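Local structure of chitooligosaccharide oxidase (6Y0R) at residues His136-Leu141 with Leu149-Cys154; Leu240-Asn245 with Gln249-Phe254. The protein catalyses the selective oxidation of the C1 hydroxyl of chitooligosaccharides to the lactone, reducing molecular oxygen to hydrogen peroxide with a bicovalently bound FAD. All coordinates share one frame; numbering follows the deposited sequence.

In the fold
Following the chain from the N terminus, interaction 1 comes first: helix 134-145 leads through the short strand 147-148 into the loop 149-154, which folds back against the helix and closes a connection of seven residues before running on to the flavin. Interaction 2 opens only after interaction 1 has closed, so the two stand in series and neither nest nor cross. Here the chain leaves strand 233-239 of the seven-stranded antiparallel sheet, and the loop 240-245 packs on the first turns of helix 247-260, three residues further on. One contact belongs to the FAD-binding part; the other joins the end of strand 233-239 to helix 247-260, beside the seven-stranded sheet. Their centres lie about 33 Å apart.

Interaction 1: residues His136-Leu141 with Leu149-Cys154; sequences HVATEL and LAHGTC. With FAD (flavin-adenine dinucleotide), chain B.
L141 and L149 make the tightest apolar contact between the helix and the loop: CD1 of L141 lies 3.7 Å from CG of L149 and also reaches its CD1. The same L149 CD1 takes a second neighbour, V137 CG1 at 4.2 Å, one helical turn back. With CG1 anti to the backbone N (chi1 170°), V137 turns this methyl to L149; the two side chains cross at about a right angle. A138, on the same helix, places its CB 3.8 Å from NE2 of H151, with the imidazole presented obliquely. The whole contact is buried, and every touch between the two segments is of van der Waals kind.

These segments belong to the FAD-binding domain of the PCMH type, and this oxidase holds its FAD bicovalently. The loop supplies one of the two links: SG of C154 is bonded to C6 of the isoalloxazine at 1.7 Å. The second, from H94 to the 8-alpha position, is inferred by similarity. Before the cysteine, T153 N donates to flavin O4 at 3.0 Å (N-H...O 158°), while T153 OG1 gives the same oxygen only a weak bond. G152 brings its CA to 3.3 Å from O4, a close passage of the backbone beside the pyrimidine end of the flavin.

Between the helix and the flavin, H151 fixes the turn of its own ring: ND1 donates to G152 O at 2.9 Å, nearly straight (170°), in the ring plane and on a lone pair of the carbonyl. That bond turns NE2 toward A138. Further out, V316 of helix 312-320 packs on A138, F224 and T226 of strand 218-228 pack on L149, and T178 OG1 is hydrogen-bonded to A150 O.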
loop_
_atom_site.group_PDB
_atom_site.type_symbol
_atom_site.label_atom_id
_atom_site.label_comp_id
_atom_site.label_asym_id
_atom_site.label_seq_id
_atom_site.Cartn_x
_atom_site.Cartn_y
_atom_site.Cartn_z
ATOM N N HIS A 136 6.331 4.349 13.377
ATOM C CA HIS A 136 7.424 5.256 13.795
ATOM C C HIS A 136 7.167 6.646 13.218
ATOM O O HIS A 136 7.340 7.647 13.900
ATOM C CB HIS A 136 8.771 4.686 13.383
ATOM C CG HIS A 136 9.903 5.575 13.746
ATOM N ND1 HIS A 136 10.209 5.876 15.092
ATOM C CD2 HIS A 136 10.800 6.230 12.978
ATOM C CE1 HIS A 136 11.279 6.666 15.102
ATOM N NE2 HIS A 136 11.662 6.904 13.812
ATOM N N VAL A 137 6.737 6.739 11.967
ATOM C CA VAL A 137 6.301 8.009 11.359
ATOM C C VAL A 137 5.237 8.652 12.242
ATOM O O VAL A 137 5.363 9.864 12.581
ATOM C CB VAL A 137 5.760 7.806 9.941
ATOM C CG1 VAL A 137 5.096 9.062 9.393
ATOM C CG2 VAL A 137 6.896 7.364 9.038
ATOM N N ALA A 138 4.175 7.893 12.554
ATOM C CA ALA A 138 3.025 8.467 13.280
ATOM C C ALA A 138 3.486 8.898 14.687
ATOM O O ALA A 138 3.149 10.028 15.115
ATOM C CB ALA A 138 1.890 7.498 13.382
ATOM N N THR A 139 4.291 8.062 15.342
ATOM C CA THR A 139 4.757 8.355 16.725
ATOM C C THR A 139 5.583 9.646 16.710
ATOM O O THR A 139 5.379 10.558 17.561
ATOM C CB THR A 139 5.541 7.171 17.293
ATOM O OG1 THR A 139 4.627 6.074 17.363
ATOM C CG2 THR A 139 6.089 7.447 18.677
ATOM N N GLU A 140 6.532 9.752 15.784
ATOM C CA GLU A 140 7.453 10.915 15.715
ATOM C C GLU A 140 6.707 12.177 15.330
ATOM O O GLU A 140 6.949 13.213 15.931
ATOM C CB GLU A 140 8.612 10.677 14.743
ATOM C CG GLU A 140 9.639 9.711 15.295
ATOM C CD GLU A 140 10.468 10.253 16.454
ATOM O OE1 GLU A 140 10.489 11.469 16.631
ATOM O OE2 GLU A 140 11.103 9.437 17.166
ATOM N N LEU A 141 5.805 12.145 14.353
ATOM C CA LEU A 141 5.109 13.380 13.967
ATOM C C LEU A 141 4.195 13.822 15.109
ATOM O O LEU A 141 4.027 15.025 15.306
ATOM C CB LEU A 141 4.338 13.167 12.664
ATOM C CG LEU A 141 5.208 12.919 11.441
ATOM C CD1 LEU A 141 4.298 12.755 10.222
ATOM C CD2 LEU A 141 6.224 14.044 11.198
ATOM N N LEU A 149 0.377 12.348 8.899
ATOM C CA LEU A 149 0.217 12.056 7.455
ATOM C C LEU A 149 -0.907 11.058 7.268
ATOM O O LEU A 149 -1.359 10.409 8.241
ATOM C CB LEU A 149 1.521 11.496 6.901
ATOM C CG LEU A 149 2.682 12.482 6.889
ATOM C CD1 LEU A 149 3.916 11.752 6.407
ATOM C CD2 LEU A 149 2.359 13.695 6.034
ATOM N N ALA A 150 -1.394 11.012 6.026
ATOM C CA ALA A 150 -2.497 10.110 5.660
ATOM C C ALA A 150 -1.871 8.802 5.204
ATOM O O ALA A 150 -1.452 8.715 4.117
ATOM C CB ALA A 150 -3.356 10.719 4.592
ATOM N N HIS A 151 -1.778 7.837 6.083
ATOM C CA HIS A 151 -1.163 6.530 5.791
ATOM C C HIS A 151 -2.078 5.451 6.340
ATOM O O HIS A 151 -3.136 5.769 6.953
ATOM C CB HIS A 151 0.243 6.438 6.355
ATOM C CG HIS A 151 0.299 6.721 7.825
ATOM N ND1 HIS A 151 -0.245 5.868 8.777
ATOM C CD2 HIS A 151 0.782 7.795 8.480
ATOM C CE1 HIS A 151 -0.032 6.394 9.974
ATOM N NE2 HIS A 151 0.578 7.580 9.836
ATOM N N GLY A 152 -1.747 4.216 5.987
ATOM C CA GLY A 152 -2.532 3.031 6.313
ATOM C C GLY A 152 -2.383 2.657 7.771
ATOM O O GLY A 152 -1.720 3.360 8.563
ATOM N N THR A 153 -2.962 1.532 8.108
ATOM C CA THR A 153 -2.962 1.039 9.490
ATOM C C THR A 153 -1.843 0.037 9.694
ATOM O O THR A 153 -1.450 -0.205 10.770
ATOM C CB THR A 153 -4.300 0.394 9.833
ATOM O OG1 THR A 153 -4.487 -0.665 8.908
ATOM C CG2 THR A 153 -5.451 1.366 9.746
ATOM N N CYS A 154 -1.213 -0.614 8.776
ATOM C CA CYS A 154 -0.245 -1.454 9.604
ATOM C C CYS A 154 1.019 -0.766 10.220
ATOM O O CYS A 154 1.780 -0.237 9.443
ATOM C CB CYS A 154 0.094 -2.519 8.608
ATOM S SG CYS A 154 -1.418 -3.426 8.264
HETATM P PA FAD B . 8.815 -3.222 0.513
HETATM O O1A FAD B . 8.590 -4.660 0.278
HETATM O O2A FAD B . 10.043 -2.766 1.193
HETATM O O5B FAD B . 8.704 -2.411 -0.852
HETATM C C5B FAD B . 7.511 -2.400 -1.636
HETATM C C4B FAD B . 7.844 -1.976 -3.055
HETATM O O4B FAD B . 8.346 -0.615 -3.046
HETATM C C3B FAD B . 8.938 -2.774 -3.793
HETATM O O3B FAD B . 8.746 -2.710 -5.212
HETATM C C2B FAD B . 10.202 -2.012 -3.418
HETATM O O2B FAD B . 11.317 -2.248 -4.282
HETATM C C1B FAD B . 9.703 -0.594 -3.473
HETATM N N9A FAD B . 10.434 0.341 -2.632
HETATM C C8A FAD B . 10.449 0.352 -1.262
HETATM N N7A FAD B . 11.210 1.322 -0.771
HETATM C C5A FAD B . 11.719 1.966 -1.893
HETATM C C6A FAD B . 12.590 3.062 -2.042
HETATM N N6A FAD B . 13.068 3.727 -0.987
HETATM N N1A FAD B . 12.939 3.448 -3.301
HETATM C C2A FAD B . 12.442 2.728 -4.327
HETATM N N3A FAD B . 11.594 1.695 -4.307
HETATM C C4A FAD B . 11.267 1.351 -3.048
HETATM N N1 FAD B . -1.501 -0.670 2.269
HETATM C C2 FAD B . -2.358 0.360 2.342
HETATM O O2 FAD B . -2.475 1.184 1.364
HETATM N N3 FAD B . -3.083 0.553 3.483
HETATM C C4 FAD B . -2.999 -0.271 4.594
HETATM O O4 FAD B . -3.676 -0.032 5.608
HETATM C C4X FAD B . -2.095 -1.359 4.547
HETATM N N5 FAD B . -1.946 -2.138 5.621
HETATM C C5X FAD B . -0.961 -3.100 5.584
HETATM C C6 FAD B . -0.726 -3.895 6.738
HETATM C C7 FAD B . 0.240 -4.887 6.733
HETATM C C7M FAD B . 0.465 -5.752 7.958
HETATM C C8 FAD B . 1.070 -5.077 5.552
HETATM C C8M FAD B . 2.226 -6.055 5.506
HETATM C C9 FAD B . 0.791 -4.307 4.404
HETATM C C9A FAD B . -0.213 -3.329 4.401
HETATM N N10 FAD B . -0.445 -2.540 3.261
HETATM C C10 FAD B . -1.376 -1.495 3.304
HETATM C "C1'" FAD B . 0.283 -2.757 2.008
HETATM C "C2'" FAD B . 1.523 -1.863 1.923
HETATM O "O2'" FAD B . 1.156 -0.520 1.604
HETATM C "C3'" FAD B . 2.425 -2.426 0.855
HETATM O "O3'" FAD B . 2.765 -3.764 1.285
HETATM C "C4'" FAD B . 3.664 -1.543 0.690
HETATM O "O4'" FAD B . 4.206 -1.636 -0.639
HETATM C "C5'" FAD B . 4.698 -1.948 1.702
HETATM O "O5'" FAD B . 5.798 -1.020 1.716
HETATM P P FAD B . 7.162 -1.518 2.351
HETATM O O1P FAD B . 8.144 -0.409 2.276
HETATM O O2P FAD B . 6.955 -2.166 3.671
HETATM O O3P FAD B . 7.526 -2.742 1.353
#

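Interaction 2: residues Leu240-Asn245 with Gln249-Phe254; sequences LNWDQN and QGLYDF
W242 brings the benzene end of its indole against the backbone of G250, obliquely, with CH2 3.3 Å from G250 C and CZ2 3.5 Å from G250 CA. G250 has no side chain, and its bare CA lies directly against CZ2 and CH2. One residue further along the helix, L251 bends its tip toward the tryptophan, and its CD2 comes to 4.0 Å from CZ3. A chi1 of -73° holds the W242 CG beside its backbone N and sends the ring across to the helix. L240 CD1 sits 3.2 Å above one indole face, offset toward the rim, and F300 of helix 286-300 meets the ring edge-to-face.

Where the loop turns into helix 247-260, one water joins the segments: it donates to N245 O at 2.8 Å and accepts from Q249 N. On the helix, Q249 NE2 donates to D253 OD1 at 3.0 Å; OD1 lies close to the plane of the Q249 amide, while NE2 approaches from above the D253 carboxylate plane, 41° out of it. On the loop side, Q244 NE2 is hydrogen-bonded to N359 OD1 of helix 351-367. This is plain packing of a strand-to-helix connection, far from the flavin. The direct contacts are van der Waals, an aromatic ring against a peptide backbone and one leucine methyl, so the fit rests on shape, while the water adds a polar link.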
loop_
_atom_site.group_PDB
_atom_site.type_symbol
_atom_site.label_atom_id
_atom_site.label_comp_id
_atom_site.label_asym_id
_atom_site.label_seq_id
_atom_site.Cartn_x
_atom_site.Cartn_y
_atom_site.Cartn_z
ATOM N N LEU A 240 -23.260 -6.732 11.430
ATOM C CA LEU A 240 -24.357 -7.029 10.493
ATOM C C LEU A 240 -24.695 -8.513 10.575
ATOM O O LEU A 240 -23.801 -9.310 10.850
ATOM C CB LEU A 240 -23.979 -6.639 9.062
ATOM C CG LEU A 240 -23.784 -5.144 8.797
ATOM C CD1 LEU A 240 -23.271 -4.913 7.384
ATOM C CD2 LEU A 240 -25.079 -4.382 9.033
ATOM N N ASN A 241 -25.954 -8.835 10.276
ATOM C CA ASN A 241 -26.449 -10.223 10.189
ATOM C C ASN A 241 -27.112 -10.354 8.823
ATOM O O ASN A 241 -28.351 -10.390 8.736
ATOM C CB ASN A 241 -27.356 -10.503 11.386
ATOM C CG ASN A 241 -27.842 -11.932 11.430
ATOM O OD1 ASN A 241 -27.174 -12.846 10.956
ATOM N ND2 ASN A 241 -29.034 -12.117 11.977
ATOM N N TRP A 242 -26.298 -10.407 7.787
ATOM C CA TRP A 242 -26.744 -10.474 6.389
ATOM C C TRP A 242 -26.683 -11.903 5.881
ATOM O O TRP A 242 -25.867 -12.694 6.375
ATOM C CB TRP A 242 -25.902 -9.525 5.526
ATOM C CG TRP A 242 -26.212 -8.075 5.745
ATOM C CD1 TRP A 242 -27.227 -7.518 6.470
ATOM C CD2 TRP A 242 -25.515 -6.981 5.130
ATOM N NE1 TRP A 242 -27.164 -6.144 6.421
ATOM C CE2 TRP A 242 -26.136 -5.782 5.574
ATOM C CE3 TRP A 242 -24.434 -6.891 4.252
ATOM C CZ2 TRP A 242 -25.683 -4.526 5.179
ATOM C CZ3 TRP A 242 -23.995 -5.641 3.860
ATOM C CH2 TRP A 242 -24.624 -4.478 4.297
ATOM N N ASP A 243 -27.491 -12.172 4.881
ATOM C CA ASP A 243 -27.441 -13.426 4.108
ATOM C C ASP A 243 -27.624 -13.072 2.638
ATOM O O ASP A 243 -27.618 -11.872 2.242
ATOM C CB ASP A 243 -28.468 -14.432 4.632
ATOM C CG ASP A 243 -29.905 -13.958 4.600
ATOM O OD1 ASP A 243 -30.192 -12.972 3.896
ATOM O OD2 ASP A 243 -30.743 -14.587 5.295
ATOM N N GLN A 244 -27.839 -14.088 1.811
ATOM C CA GLN A 244 -27.923 -13.895 0.351
ATOM C C GLN A 244 -29.099 -12.965 0.017
ATOM O O GLN A 244 -28.981 -12.210 -0.955
ATOM C CB GLN A 244 -27.898 -15.302 -0.266
ATOM C CG GLN A 244 -27.781 -15.317 -1.773
ATOM C CD GLN A 244 -27.371 -16.682 -2.273
ATOM O OE1 GLN A 244 -27.438 -17.679 -1.561
ATOM N NE2 GLN A 244 -26.912 -16.721 -3.510
ATOM N N ASN A 245 -30.167 -12.906 0.829
ATOM C CA ASN A 245 -31.339 -12.035 0.542
ATOM C C ASN A 245 -31.099 -10.563 0.898
ATOM O O ASN A 245 -31.782 -9.716 0.304
ATOM C CB ASN A 245 -32.597 -12.464 1.300
ATOM C CG ASN A 245 -33.113 -13.807 0.839
ATOM O OD1 ASN A 245 -33.303 -14.032 -0.352
ATOM N ND2 ASN A 245 -33.315 -14.714 1.775
ATOM N N GLN A 249 -28.505 -5.676 -1.362
ATOM C CA GLN A 249 -29.038 -4.318 -1.200
ATOM C C GLN A 249 -28.267 -3.601 -0.097
ATOM O O GLN A 249 -28.088 -2.407 -0.258
ATOM C CB GLN A 249 -30.517 -4.307 -0.817
ATOM C CG GLN A 249 -31.091 -2.902 -0.790
ATOM C CD GLN A 249 -31.331 -2.349 -2.161
ATOM O OE1 GLN A 249 -31.956 -2.992 -3.007
ATOM N NE2 GLN A 249 -30.820 -1.160 -2.407
ATOM N N GLY A 250 -27.804 -4.309 0.933
ATOM C CA GLY A 250 -26.958 -3.718 1.983
ATOM C C GLY A 250 -25.651 -3.185 1.385
ATOM O O GLY A 250 -25.267 -2.024 1.654
ATOM N N LEU A 251 -24.969 -3.963 0.541
ATOM C CA LEU A 251 -23.701 -3.485 -0.100
ATOM C C LEU A 251 -23.973 -2.316 -1.038
ATOM O O LEU A 251 -23.228 -1.316 -1.031
ATOM C CB LEU A 251 -23.052 -4.635 -0.876
ATOM C CG LEU A 251 -22.573 -5.806 -0.035
ATOM C CD1 LEU A 251 -22.250 -7.008 -0.916
ATOM C CD2 LEU A 251 -21.387 -5.417 0.812
ATOM N N TYR A 252 -25.079 -2.392 -1.779
ATOM C CA TYR A 252 -25.438 -1.305 -2.702
ATOM C C TYR A 252 -25.733 -0.037 -1.904
ATOM O O TYR A 252 -25.275 1.032 -2.259
ATOM C CB TYR A 252 -26.621 -1.706 -3.574
ATOM C CG TYR A 252 -26.972 -0.662 -4.608
ATOM C CD1 TYR A 252 -26.252 -0.563 -5.780
ATOM C CD2 TYR A 252 -28.027 0.212 -4.424
ATOM C CE1 TYR A 252 -26.576 0.383 -6.737
ATOM C CE2 TYR A 252 -28.340 1.189 -5.348
ATOM C CZ TYR A 252 -27.641 1.239 -6.535
ATOM O OH TYR A 252 -27.939 2.189 -7.470
ATOM N N ASP A 253 -26.456 -0.157 -0.795
ATOM C CA ASP A 253 -26.809 1.008 0.044
ATOM C C ASP A 253 -25.552 1.583 0.684
ATOM O O ASP A 253 -25.405 2.808 0.738
ATOM C CB ASP A 253 -27.797 0.646 1.129
ATOM C CG ASP A 253 -29.198 0.371 0.605
ATOM O OD1 ASP A 253 -29.507 0.800 -0.552
ATOM O OD2 ASP A 253 -29.947 -0.286 1.357
ATOM N N PHE A 254 -24.623 0.715 1.074
ATOM C CA PHE A 254 -23.310 1.156 1.594
ATOM C C PHE A 254 -22.604 2.001 0.536
ATOM O O PHE A 254 -22.110 3.106 0.793
ATOM C CB PHE A 254 -22.496 -0.084 1.972
ATOM C CG PHE A 254 -21.130 0.161 2.570
ATOM C CD1 PHE A 254 -20.978 0.641 3.854
ATOM C CD2 PHE A 254 -19.999 -0.116 1.834
ATOM C CE1 PHE A 254 -19.713 0.840 4.387
ATOM C CE2 PHE A 254 -18.728 0.073 2.371
ATOM C CZ PHE A 254 -18.588 0.575 3.645
HETATM O O HOH W 1 -30.729 -7.711 -1.341
#